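Local coordinates for protein alcohol dehydrogenase IV (Corynebacterium glutamicum, PDB 3IV7) that probably reduces maleylacetate with a nicotinamide cofactor, as a maleylacetate reductase of the iron-containing alcohol dehydrogenase family, at residues 173-178 / 293-298; 181-186 / 273-278; 195-200 / 226-231; 238-243 / 265-270; 324-329 / 340-345. All coordinates share one frame; numbering follows the deposited sequence.

Interaction 1: 173-178 / 293-298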
# COMPACT_ATOMS: atom_id res chain seq x y z
N ASN A 173 -17.39 10.82 4.56
CA ASN A 173 -16.70 10.19 5.72
C ASN A 173 -15.38 9.58 5.21
O ASN A 173 -14.29 9.84 5.77
CB ASN A 173 -17.61 9.12 6.29
CG ASN A 173 -17.05 8.42 7.54
OD1 ASN A 173 -15.95 8.72 8.06
ND2 ASN A 173 -17.79 7.46 7.98
N GLY A 174 -15.47 8.86 4.10
CA GLY A 174 -14.31 8.26 3.45
C GLY A 174 -13.34 9.34 3.01
O GLY A 174 -12.15 9.22 3.21
N LEU A 175 -13.88 10.45 2.49
CA LEU A 175 -13.06 11.56 2.07
C LEU A 175 -12.30 12.19 3.26
O LEU A 175 -11.15 12.61 3.11
CB LEU A 175 -13.90 12.61 1.34
CG LEU A 175 -13.11 13.55 0.47
CD1 LEU A 175 -12.34 12.75 -0.56
CD2 LEU A 175 -14.06 14.64 -0.24
N ALA A 176 -12.95 12.24 4.43
CA ALA A 176 -12.34 12.78 5.61
C ALA A 176 -11.17 11.92 6.05
O ALA A 176 -10.15 12.46 6.48
CB ALA A 176 -13.36 12.87 6.73
N HIS A 177 -11.31 10.60 5.93
CA HIS A 177 -10.21 9.68 6.23
C HIS A 177 -9.00 10.10 5.39
O HIS A 177 -7.89 10.19 5.90
CB HIS A 177 -10.58 8.21 5.95
CG HIS A 177 -11.60 7.64 6.88
ND1 HIS A 177 -11.75 8.06 8.19
CD2 HIS A 177 -12.43 6.57 6.74
CE1 HIS A 177 -12.68 7.33 8.78
NE2 HIS A 177 -13.11 6.42 7.93
N CYS A 178 -9.22 10.43 4.12
CA CYS A 178 -8.12 10.84 3.26
C CYS A 178 -7.54 12.15 3.71
O CYS A 178 -6.35 12.27 3.90
CB CYS A 178 -8.56 11.01 1.81
SG CYS A 178 -9.20 9.59 1.03
N GLU A 293 -11.49 24.59 -2.76
CA GLU A 293 -12.42 24.79 -3.86
C GLU A 293 -12.79 23.42 -4.45
O GLU A 293 -13.91 23.20 -4.85
CB GLU A 293 -11.89 25.77 -4.93
CG GLU A 293 -10.85 25.23 -5.86
CD GLU A 293 -10.27 26.33 -6.80
OE1 GLU A 293 -9.98 27.45 -6.31
OE2 GLU A 293 -10.09 26.06 -8.02
N GLY A 294 -11.85 22.49 -4.46
CA GLY A 294 -12.14 21.15 -4.90
C GLY A 294 -13.19 20.52 -4.01
O GLY A 294 -14.17 19.96 -4.49
N LEU A 295 -12.98 20.58 -2.69
CA LEU A 295 -13.94 20.02 -1.76
C LEU A 295 -15.31 20.72 -1.90
O LEU A 295 -16.33 20.06 -1.91
CB LEU A 295 -13.45 20.10 -0.31
CG LEU A 295 -14.42 19.52 0.75
CD1 LEU A 295 -14.78 18.04 0.42
CD2 LEU A 295 -13.79 19.62 2.12
N GLN A 296 -15.30 22.05 -2.02
CA GLN A 296 -16.55 22.82 -2.12
C GLN A 296 -17.34 22.50 -3.40
O GLN A 296 -18.56 22.37 -3.36
CB GLN A 296 -16.29 24.32 -2.00
CG GLN A 296 -15.84 24.78 -0.61
CD GLN A 296 -16.88 24.53 0.48
OE1 GLN A 296 -16.88 23.47 1.11
NE2 GLN A 296 -17.69 25.55 0.78
N ARG A 297 -16.63 22.34 -4.52
CA ARG A 297 -17.27 21.93 -5.77
C ARG A 297 -17.87 20.55 -5.66
O ARG A 297 -18.93 20.30 -6.23
CB ARG A 297 -16.27 21.94 -6.92
CG ARG A 297 -15.90 23.30 -7.33
CD ARG A 297 -14.85 23.30 -8.41
NE ARG A 297 -14.40 24.66 -8.70
CZ ARG A 297 -13.48 24.98 -9.61
NH1 ARG A 297 -12.91 24.04 -10.35
NH2 ARG A 297 -13.15 26.26 -9.79
N LEU A 298 -17.17 19.64 -5.00
CA LEU A 298 -17.71 18.32 -4.79
C LEU A 298 -18.97 18.41 -3.97
O LEU A 298 -20.03 17.85 -4.35
CB LEU A 298 -16.71 17.41 -4.12
CG LEU A 298 -17.23 16.04 -3.69
CD1 LEU A 298 -17.75 15.22 -4.89
CD2 LEU A 298 -16.11 15.31 -2.97

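Interaction 2: 181-186 / 273-278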
# COMPACT_ATOMS: atom_id res chain seq x y z
N SER A 181 -5.85 12.57 7.13
CA SER A 181 -4.64 11.75 7.13
C SER A 181 -3.43 12.49 6.54
O SER A 181 -2.27 12.19 6.88
CB SER A 181 -4.89 10.43 6.41
OG SER A 181 -5.70 9.54 7.20
N LEU A 182 -3.70 13.48 5.68
CA LEU A 182 -2.65 14.29 5.08
C LEU A 182 -1.83 15.08 6.09
O LEU A 182 -0.69 15.44 5.80
CB LEU A 182 -3.23 15.20 3.99
CG LEU A 182 -3.81 14.45 2.78
CD1 LEU A 182 -4.40 15.41 1.77
CD2 LEU A 182 -2.74 13.55 2.15
N TRP A 183 -2.42 15.41 7.25
CA TRP A 183 -1.67 16.05 8.35
C TRP A 183 -1.86 15.19 9.63
O TRP A 183 -1.81 15.70 10.74
CB TRP A 183 -2.13 17.52 8.57
CG TRP A 183 -3.59 17.65 8.63
CD1 TRP A 183 -4.42 17.15 9.60
CD2 TRP A 183 -4.44 18.25 7.65
NE1 TRP A 183 -5.73 17.37 9.26
CE2 TRP A 183 -5.77 18.05 8.07
CE3 TRP A 183 -4.22 18.92 6.45
CZ2 TRP A 183 -6.86 18.50 7.34
CZ3 TRP A 183 -5.30 19.38 5.75
CH2 TRP A 183 -6.61 19.16 6.19
N GLY A 184 -2.06 13.89 9.44
CA GLY A 184 -2.27 12.96 10.56
C GLY A 184 -1.04 12.88 11.46
O GLY A 184 0.05 13.30 11.06
N PRO A 185 -1.21 12.33 12.69
CA PRO A 185 -0.08 12.24 13.60
C PRO A 185 1.07 11.40 13.06
O PRO A 185 2.19 11.66 13.40
CB PRO A 185 -0.68 11.58 14.85
CG PRO A 185 -1.95 10.94 14.37
CD PRO A 185 -2.44 11.80 13.29
N ASN A 186 0.76 10.40 12.23
CA ASN A 186 1.80 9.56 11.60
C ASN A 186 1.72 9.60 10.08
O ASN A 186 1.93 8.61 9.42
CB ASN A 186 1.70 8.12 12.10
CG ASN A 186 1.77 8.03 13.63
OD1 ASN A 186 0.79 7.68 14.28
ND2 ASN A 186 2.90 8.40 14.20
N GLY A 273 -3.95 26.35 5.26
CA GLY A 273 -2.89 27.38 5.18
C GLY A 273 -1.60 27.00 5.89
O GLY A 273 -0.51 27.45 5.51
N ASP A 274 -1.71 26.19 6.94
CA ASP A 274 -0.56 25.75 7.70
C ASP A 274 -0.00 24.39 7.21
O ASP A 274 1.01 23.92 7.73
CB ASP A 274 -0.90 25.67 9.19
CG ASP A 274 -0.97 27.08 9.86
OD1 ASP A 274 -0.01 27.86 9.73
OD2 ASP A 274 -1.99 27.37 10.54
N ALA A 275 -0.63 23.80 6.19
CA ALA A 275 -0.17 22.50 5.65
C ALA A 275 -0.06 22.58 4.13
O ALA A 275 -0.83 21.95 3.42
CB ALA A 275 -1.11 21.39 6.05
N PRO A 276 0.92 23.36 3.63
CA PRO A 276 1.00 23.63 2.20
C PRO A 276 1.21 22.38 1.33
O PRO A 276 0.58 22.26 0.25
CB PRO A 276 2.21 24.58 2.09
CG PRO A 276 2.96 24.41 3.38
CD PRO A 276 1.97 24.07 4.40
N GLU A 277 2.05 21.47 1.78
CA GLU A 277 2.31 20.26 1.01
C GLU A 277 1.04 19.41 0.94
O GLU A 277 0.68 18.91 -0.12
CB GLU A 277 3.48 19.45 1.61
CG GLU A 277 4.82 20.22 1.57
CD GLU A 277 6.05 19.34 1.85
OE1 GLU A 277 6.00 18.11 1.59
OE2 GLU A 277 7.09 19.90 2.27
N ALA A 278 0.34 19.28 2.07
CA ALA A 278 -0.94 18.54 2.10
C ALA A 278 -1.97 19.21 1.21
O ALA A 278 -2.60 18.56 0.38
CB ALA A 278 -1.46 18.45 3.51

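Interaction 3: 195-200 / 226-231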
# COMPACT_ATOMS: atom_id res chain seq x y z
N ALA A 195 -3.94 8.32 0.40
CA ALA A 195 -5.00 9.26 0.72
C ALA A 195 -5.41 10.07 -0.52
O ALA A 195 -6.57 10.27 -0.74
CB ALA A 195 -4.58 10.19 1.84
N ALA A 196 -4.43 10.47 -1.33
CA ALA A 196 -4.68 11.27 -2.54
C ALA A 196 -5.40 10.43 -3.61
O ALA A 196 -6.22 10.94 -4.34
CB ALA A 196 -3.38 11.80 -3.09
N GLU A 197 -5.04 9.15 -3.70
CA GLU A 197 -5.72 8.23 -4.60
C GLU A 197 -7.15 8.04 -4.14
O GLU A 197 -8.06 7.94 -4.95
CB GLU A 197 -5.00 6.88 -4.65
CG GLU A 197 -5.71 5.78 -5.43
CD GLU A 197 -5.69 5.96 -6.94
OE1 GLU A 197 -5.25 7.03 -7.44
OE2 GLU A 197 -6.08 4.96 -7.65
N GLY A 198 -7.37 8.03 -2.82
CA GLY A 198 -8.74 7.96 -2.28
C GLY A 198 -9.55 9.21 -2.62
O GLY A 198 -10.73 9.11 -2.94
N ILE A 199 -8.91 10.39 -2.51
CA ILE A 199 -9.56 11.65 -2.86
C ILE A 199 -9.98 11.62 -4.34
O ILE A 199 -11.11 11.97 -4.67
CB ILE A 199 -8.68 12.88 -2.61
CG1 ILE A 199 -8.39 13.04 -1.11
CG2 ILE A 199 -9.37 14.16 -3.15
CD1 ILE A 199 -7.35 14.16 -0.79
N ARG A 200 -9.06 11.19 -5.20
CA ARG A 200 -9.34 11.13 -6.63
C ARG A 200 -10.56 10.25 -6.93
O ARG A 200 -11.48 10.69 -7.61
CB ARG A 200 -8.13 10.58 -7.40
CG ARG A 200 -8.31 10.58 -8.95
CD ARG A 200 -7.33 9.63 -9.66
NE ARG A 200 -7.45 8.25 -9.19
CZ ARG A 200 -8.40 7.39 -9.56
NH1 ARG A 200 -9.38 7.77 -10.39
NH2 ARG A 200 -8.41 6.15 -9.06
N ALA A 226 -13.05 4.51 -0.89
CA ALA A 226 -13.25 4.26 0.50
C ALA A 226 -12.18 3.33 1.06
O ALA A 226 -11.75 3.50 2.18
CB ALA A 226 -14.66 3.66 0.73
N TYR A 227 -11.78 2.32 0.29
CA TYR A 227 -10.76 1.39 0.76
C TYR A 227 -9.42 2.10 0.95
O TYR A 227 -8.82 2.02 2.05
CB TYR A 227 -10.59 0.21 -0.20
CG TYR A 227 -9.56 -0.78 0.30
CD1 TYR A 227 -9.78 -1.51 1.45
CD2 TYR A 227 -8.35 -0.94 -0.36
CE1 TYR A 227 -8.80 -2.41 1.94
CE2 TYR A 227 -7.39 -1.83 0.09
CZ TYR A 227 -7.62 -2.57 1.23
OH TYR A 227 -6.63 -3.42 1.68
N LEU A 228 -8.96 2.81 -0.08
CA LEU A 228 -7.67 3.53 0.04
C LEU A 228 -7.69 4.63 1.11
O LEU A 228 -6.70 4.84 1.81
CB LEU A 228 -7.23 4.05 -1.30
CG LEU A 228 -6.83 2.87 -2.23
CD1 LEU A 228 -6.26 3.39 -3.43
CD2 LEU A 228 -5.84 1.93 -1.52
N ALA A 229 -8.82 5.29 1.26
CA ALA A 229 -8.96 6.30 2.31
C ALA A 229 -8.67 5.67 3.68
O ALA A 229 -7.98 6.26 4.51
CB ALA A 229 -10.36 6.89 2.28
N ALA A 230 -9.29 4.51 3.93
CA ALA A 230 -9.20 3.83 5.21
C ALA A 230 -7.82 3.22 5.46
O ALA A 230 -7.28 3.32 6.58
CB ALA A 230 -10.31 2.76 5.33
N VAL A 231 -7.22 2.65 4.41
CA VAL A 231 -5.86 2.13 4.51
C VAL A 231 -4.87 3.27 4.87
O VAL A 231 -3.97 3.09 5.70
CB VAL A 231 -5.41 1.44 3.21
CG1 VAL A 231 -3.90 1.10 3.27
CG2 VAL A 231 -6.27 0.09 2.97

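Interaction 4: 238-243 / 265-270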
# COMPACT_ATOMS: atom_id res chain seq x y z
N SER A 238 -5.52 9.23 13.65
CA SER A 238 -6.55 10.28 13.78
C SER A 238 -6.00 11.65 13.96
O SER A 238 -5.28 11.93 14.94
CB SER A 238 -7.47 9.98 14.95
OG SER A 238 -8.22 8.82 14.68
N GLY A 239 -6.38 12.55 13.06
CA GLY A 239 -6.01 13.93 13.13
C GLY A 239 -7.15 14.73 13.76
O GLY A 239 -8.09 14.14 14.31
N LEU A 240 -7.07 16.05 13.68
CA LEU A 240 -8.09 16.96 14.26
C LEU A 240 -9.54 16.58 13.90
O LEU A 240 -10.41 16.53 14.77
CB LEU A 240 -7.83 18.40 13.83
CG LEU A 240 -8.80 19.51 14.32
CD1 LEU A 240 -8.83 19.61 15.84
CD2 LEU A 240 -8.43 20.85 13.72
N HIS A 241 -9.79 16.33 12.61
CA HIS A 241 -11.14 16.02 12.14
C HIS A 241 -11.72 14.86 12.88
O HIS A 241 -12.84 14.94 13.37
CB HIS A 241 -11.19 15.73 10.64
CG HIS A 241 -12.48 15.14 10.19
ND1 HIS A 241 -13.52 15.91 9.72
CD2 HIS A 241 -12.92 13.86 10.16
CE1 HIS A 241 -14.54 15.13 9.41
NE2 HIS A 241 -14.20 13.88 9.67
N HIS A 242 -10.96 13.78 12.96
CA HIS A 242 -11.45 12.57 13.59
C HIS A 242 -11.63 12.74 15.08
O HIS A 242 -12.55 12.16 15.64
CB HIS A 242 -10.53 11.36 13.28
CG HIS A 242 -10.55 10.97 11.84
ND1 HIS A 242 -9.82 11.63 10.88
CD2 HIS A 242 -11.28 10.03 11.19
CE1 HIS A 242 -10.08 11.09 9.70
NE2 HIS A 242 -10.95 10.12 9.86
N LYS A 243 -10.76 13.49 15.72
CA LYS A 243 -10.91 13.74 17.16
C LYS A 243 -12.22 14.50 17.42
O LYS A 243 -12.98 14.14 18.30
CB LYS A 243 -9.73 14.53 17.71
CG LYS A 243 -8.37 13.81 17.68
CD LYS A 243 -8.43 12.40 18.23
CE LYS A 243 -7.05 11.75 18.24
NZ LYS A 243 -7.09 10.44 18.93
N PRO A 265 -15.11 20.05 5.78
CA PRO A 265 -14.67 21.30 5.14
C PRO A 265 -14.15 22.35 6.11
O PRO A 265 -13.31 23.17 5.73
CB PRO A 265 -15.93 21.80 4.47
CG PRO A 265 -17.09 21.10 5.26
CD PRO A 265 -16.55 19.79 5.56
N TYR A 266 -14.65 22.34 7.33
CA TYR A 266 -14.21 23.29 8.37
C TYR A 266 -12.80 22.95 8.87
O TYR A 266 -11.97 23.85 9.06
CB TYR A 266 -15.27 23.37 9.53
CG TYR A 266 -16.57 23.87 8.99
CD1 TYR A 266 -16.75 25.22 8.69
CD2 TYR A 266 -17.55 22.98 8.60
CE1 TYR A 266 -17.86 25.66 8.07
CE2 TYR A 266 -18.69 23.42 8.01
CZ TYR A 266 -18.84 24.77 7.73
OH TYR A 266 -19.99 25.23 7.12
N VAL A 267 -12.50 21.67 9.00
CA VAL A 267 -11.13 21.26 9.40
C VAL A 267 -10.18 21.52 8.25
O VAL A 267 -9.06 21.98 8.46
CB VAL A 267 -11.06 19.84 9.83
CG1 VAL A 267 -9.61 19.48 10.18
CG2 VAL A 267 -12.01 19.59 11.04
N LEU A 268 -10.63 21.29 7.03
CA LEU A 268 -9.80 21.60 5.87
C LEU A 268 -9.49 23.09 5.82
O LEU A 268 -8.31 23.49 5.72
CB LEU A 268 -10.45 21.17 4.59
CG LEU A 268 -9.63 21.44 3.33
CD1 LEU A 268 -8.22 20.79 3.44
CD2 LEU A 268 -10.39 20.92 2.14
N ALA A 269 -10.54 23.91 5.88
CA ALA A 269 -10.38 25.37 5.86
C ALA A 269 -9.44 25.84 6.94
O ALA A 269 -8.61 26.70 6.71
CB ALA A 269 -11.74 26.05 6.02
N PHE A 270 -9.59 25.25 8.12
CA PHE A 270 -8.82 25.62 9.32
C PHE A 270 -7.32 25.30 9.18
O PHE A 270 -6.48 26.14 9.47
CB PHE A 270 -9.39 24.86 10.53
CG PHE A 270 -8.68 25.13 11.84
CD1 PHE A 270 -9.02 26.22 12.62
CD2 PHE A 270 -7.74 24.23 12.33
CE1 PHE A 270 -8.38 26.46 13.84
CE2 PHE A 270 -7.11 24.46 13.56
CZ PHE A 270 -7.42 25.56 14.30

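Interaction 5: 324-329 / 340-345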
# COMPACT_ATOMS: atom_id res chain seq x y z
N VAL A 324 -13.59 18.27 25.84
CA VAL A 324 -13.29 16.88 25.62
C VAL A 324 -12.27 16.61 24.51
O VAL A 324 -11.55 15.61 24.54
CB VAL A 324 -14.57 16.13 25.24
CG1 VAL A 324 -14.24 14.73 24.74
CG2 VAL A 324 -15.51 16.10 26.44
N THR A 325 -12.22 17.50 23.54
CA THR A 325 -11.42 17.30 22.35
C THR A 325 -10.06 17.96 22.36
O THR A 325 -9.11 17.45 21.75
CB THR A 325 -12.16 17.82 21.13
OG1 THR A 325 -13.40 17.12 21.00
CG2 THR A 325 -11.32 17.62 19.85
N LEU A 326 -9.96 19.11 23.00
CA LEU A 326 -8.76 19.91 22.92
C LEU A 326 -7.53 19.07 23.29
O LEU A 326 -6.57 19.01 22.51
CB LEU A 326 -8.88 21.16 23.81
CG LEU A 326 -8.05 22.40 23.44
CD1 LEU A 326 -8.22 22.79 21.98
CD2 LEU A 326 -8.46 23.56 24.35
N GLU A 327 -7.62 18.33 24.38
CA GLU A 327 -6.48 17.52 24.86
C GLU A 327 -6.22 16.26 24.01
O GLU A 327 -5.21 15.61 24.18
CB GLU A 327 -6.69 17.12 26.32
CG GLU A 327 -7.83 16.12 26.53
CD GLU A 327 -8.13 15.86 28.00
OE1 GLU A 327 -7.61 16.60 28.87
OE2 GLU A 327 -8.89 14.90 28.29
N LYS A 328 -7.15 15.91 23.14
CA LYS A 328 -7.00 14.74 22.26
C LYS A 328 -6.34 15.12 20.92
O LYS A 328 -5.91 14.24 20.18
CB LYS A 328 -8.38 14.08 22.01
CG LYS A 328 -8.99 13.38 23.25
N VAL A 329 -6.26 16.41 20.61
CA VAL A 329 -5.70 16.83 19.33
C VAL A 329 -4.20 16.54 19.28
O VAL A 329 -3.51 16.80 20.23
CB VAL A 329 -5.90 18.34 19.08
CG1 VAL A 329 -5.36 18.71 17.71
CG2 VAL A 329 -7.39 18.72 19.19
N GLU A 340 -10.42 28.84 21.98
CA GLU A 340 -11.18 29.82 21.18
C GLU A 340 -11.35 29.39 19.71
O GLU A 340 -12.46 29.44 19.18
CB GLU A 340 -10.54 31.23 21.21
CG GLU A 340 -10.45 31.88 22.58
CD GLU A 340 -9.30 31.36 23.41
OE1 GLU A 340 -8.60 30.41 22.96
OE2 GLU A 340 -9.08 31.88 24.51
N ASN A 341 -10.27 28.97 19.05
CA ASN A 341 -10.39 28.69 17.64
C ASN A 341 -11.10 27.37 17.33
O ASN A 341 -11.76 27.27 16.31
CB ASN A 341 -9.08 28.91 16.83
CG ASN A 341 -7.98 27.91 17.15
OD1 ASN A 341 -8.22 26.83 17.66
ND2 ASN A 341 -6.74 28.29 16.83
N LEU A 342 -11.02 26.40 18.24
CA LEU A 342 -11.80 25.18 18.11
C LEU A 342 -13.28 25.51 18.34
O LEU A 342 -14.14 24.97 17.67
CB LEU A 342 -11.32 24.10 19.07
CG LEU A 342 -11.91 22.70 18.90
CD1 LEU A 342 -11.73 22.12 17.46
CD2 LEU A 342 -11.26 21.74 19.94
N SER A 343 -13.57 26.39 19.30
CA SER A 343 -14.95 26.86 19.50
C SER A 343 -15.46 27.54 18.23
O SER A 343 -16.58 27.32 17.83
CB SER A 343 -15.05 27.81 20.69
OG SER A 343 -14.82 27.12 21.90
N ARG A 344 -14.62 28.35 17.59
CA ARG A 344 -15.03 29.06 16.35
C ARG A 344 -15.26 28.07 15.21
O ARG A 344 -16.18 28.23 14.42
CB ARG A 344 -13.98 30.09 15.92
CG ARG A 344 -14.36 30.93 14.66
CD ARG A 344 -15.42 31.93 14.98
NE ARG A 344 -15.95 32.61 13.80
CZ ARG A 344 -16.91 32.13 13.02
NH1 ARG A 344 -17.42 30.92 13.25
NH2 ARG A 344 -17.33 32.84 11.99
N LEU A 345 -14.42 27.05 15.14
CA LEU A 345 -14.57 26.02 14.14
C LEU A 345 -15.93 25.33 14.30
O LEU A 345 -16.67 25.18 13.33
CB LEU A 345 -13.44 25.01 14.25
CG LEU A 345 -13.44 23.89 13.22
CD1 LEU A 345 -11.99 23.30 13.06
CD2 LEU A 345 -14.44 22.79 13.58

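Interaction 1: 173-178 / 293-298
L175 reaches out from helix 164-181 and puts its CD2 methyl against two leucines of helix 291-301, L295 and L298. This is plain helix-to-helix packing inside the all-helical C-terminal part of the iron-containing alcohol dehydrogenase fold, carried by three buried side chains. The backbones stand well apart, with L175 CA and L295 CA 9.3 Å from each other, so the leucines have to span the gap.

At the start of 293-298, E293 and R297 pair along the outer side of their helix. E293 OE2 lies 3.5 Å from R297 NH2 but well out of the guanidinium plane, so this pair is held by charge alone. E293 OE2 also takes a hydrogen bond from the backbone N of D289.

Next comes L295. Its CG stands anti to the backbone N (chi1 180°), which sends the branch across the gap, where CD1 sits 3.5 Å from L175 CD2. The two side chains run past one another in opposite directions. L295 also packs on L264, P265 and L268 of helix 256-271, so it fills the corner between three helices.

One turn further on, L298 comes from the next rung of the helix and meets L175 tip to tip. N203 and P207 of helix 189-211 touch its side chain as well, while I199 of that helix lies against L175. The meeting is tight: L298 CD2 approaches L175 CD2 to 3.5 Å, closer than methyl carbons usually sit.

Interaction 2: 181-186 / 273-278
A278 has the most surface buried in this contact, against L182 and W183 of the turn at the end of helix 164-181. The backbones come close here, with L182 CA and A278 CA 5.5 Å apart, so the short methyl of A278 makes the contact directly. A278 CB lies 3.7 Å from L182 CB and 3.9 Å from L182 O.

L182 packs through the root of its side chain. Its CG is anti to the carbonyl carbon (chi1 -65°), and from there CD1 comes 3.9 Å from A278 O.

W183 takes a less common course. Its CG is set between the backbone N and the carbonyl carbon (chi1 48°), and the indole leans out so that CE3 is 4.0 Å from A275 CB and 4.1 Å from A278 CB. The methyls of the N-cap A275 and of A278, three residues on, thus approach the same ring carbon. The polar end of the indole is held separately, NE1 bonding to D180 OD1.

The chain reverses at this point in a type I beta turn from S181 to G184, closed by G184 N on S181 O at 3.1 Å. Within the helical C-terminal domain, the contact packs this turn after helix 164-181 on the start of helix 276-286. V267, L268 and N271 of helix 256-271 pack on the indole, and A195 and I199 of helix 189-211 lie against L182.

Interaction 3: 195-200 / 226-231
E197 and L228 meet where helix 189-211 runs alongside helix 216-236, and the glutamate is the side chain to follow. Its CB touches L228 CD1 at 3.9 Å. CG is modelled nearer still to that methyl, too near to be trusted, so CB gives the safer measure of the packing. CG stands anti to the backbone N (chi1 173°), and a bend at chi2 (73°) then turns the carboxylate onward along its own helix, toward R200, one turn later.

There the arginine grips it side-on with two nitrogens. R200 NE bonds to E197 OE1 at 3.1 Å and R200 NH2 to E197 OE2 at 3.0 Å. Both oxygens lie close to the guanidinium plane, yet each is approached from above the carboxylate plane, so the two flat groups are not coplanar. E197 OE2 has a further hydrogen bond to Y224 OH, which ties this end of the side chain to helix 216-236.

The two helices follow each other in the chain and form an antiparallel helical hairpin; the axes of 195-200 and 226-231 come within 7.5 Å, with 153° between their directions. The close approach is consistent with the small residues here: G198 brings only backbone, its CA lying 4.4 Å from A229 N, and its N sits 4.3 Å from L228 CB.

A229 turns its methyl toward helix 164-181, where it packs on H177 and C178. On the same helix Y227 packs on I190 of the second subunit, while its OH is hydrogen-bonded to OE1 of Q15 in its own chain.

Interaction 4: 238-243 / 265-270
V267 packs on both L240 and H241. With CG1 anti to the backbone N (chi1 178°), that methyl meets L240 CD2 at 4.0 Å and also lies near the backbone N of H241. CG2 packs on H241 alone, 3.8 Å from its CA and 4.0 Å from its CB.

H241 crosses the valine at about a right angle. Its extended chi1 of 168° carries the imidazole past the valine so that V267 CG2 lies at the ring edge, near the ring plane. The far end of that ring is fixed by a hydrogen bond between its NE2 and H260 ND1. Within the same turn, H241 CD2 sits over the centre of the H242 ring, 3.9 Å above its plane.

L240 also meets F270. Each extends its CG away from the backbone N, and the two side chains meet crosswise. L240 CD2 reaches both F270 CD2 at 3.7 Å and F270 CE2 at 3.8 Å, so a single methyl meets two neighbouring ring carbons.

This is packing of two helices in the helical C-terminal domain of the iron-containing alcohol dehydrogenase fold. It joins the first turn of helix 240-250, which has G239 at its N-cap position, to the later part of helix 256-271. Around this pair, helix 339-351 covers F270 through N341 and L345, helix 291-301 lies behind P265 and L268, and A176 of helix 164-181 touches H241.

Interaction 5: 324-329 / 340-345
T325 and L326 share one methyl of L342, its CD2, which both of them touch and which comes from helix 339-351. T325 comes first. Its methyl CG2 lies 4.1 Å from L342 CD2, and the two side chains cross at about a right angle. The threonine splits its duties by rotation: with chi1 at -60°, CG2 is anti to the backbone N and serves the leucine, while OG1 is hydrogen-bonded to T247 OG1 and A321 O.

L326 makes the closer approach. It leaves its backbone alongside the contact, but with CG anti to the backbone N (chi1 -154°) its end comes nearer, and CD1 lies 3.8 Å from L342 CD2. The two leucines pass each other in opposite directions.

Here helix 318-326 packs against helix 339-351, two late helices of the C-terminal helical domain that the chain joins through the loop that holds V337. That valine touches both L326 and L342.

L326 opens a type I beta turn that ends at V329, whose N reaches L326 O at 3.2 Å. T325 O accepts K328 N at 2.9 Å and takes a second, weak bond from V329 N. The side chain of V329 packs against L240 of helix 240-250, and I244 of the same helix lies on L342.

How the interactions relate
All five contacts belong to the helical C-terminal part of the chain. Interactions 3 and 4 come in series, both nested inside the loop closed by interaction 2, which is itself nested inside interaction 1; interaction 5 follows after them. Interaction 1 touches both 3 and 4, with centres about 11 Å away from each, and its segment 173-178 on helix 164-181 makes most of these touches; H177 and H242 probably share a hydrogen bond there. Interaction 4 lies about 10 Å, centre to centre, from both 2 and 5, and touches each. Interactions 3 and 5 are farthest apart, about 26 Å between centres. With 2 also touching 3, the contacts form a connected network of packing through the helical domain.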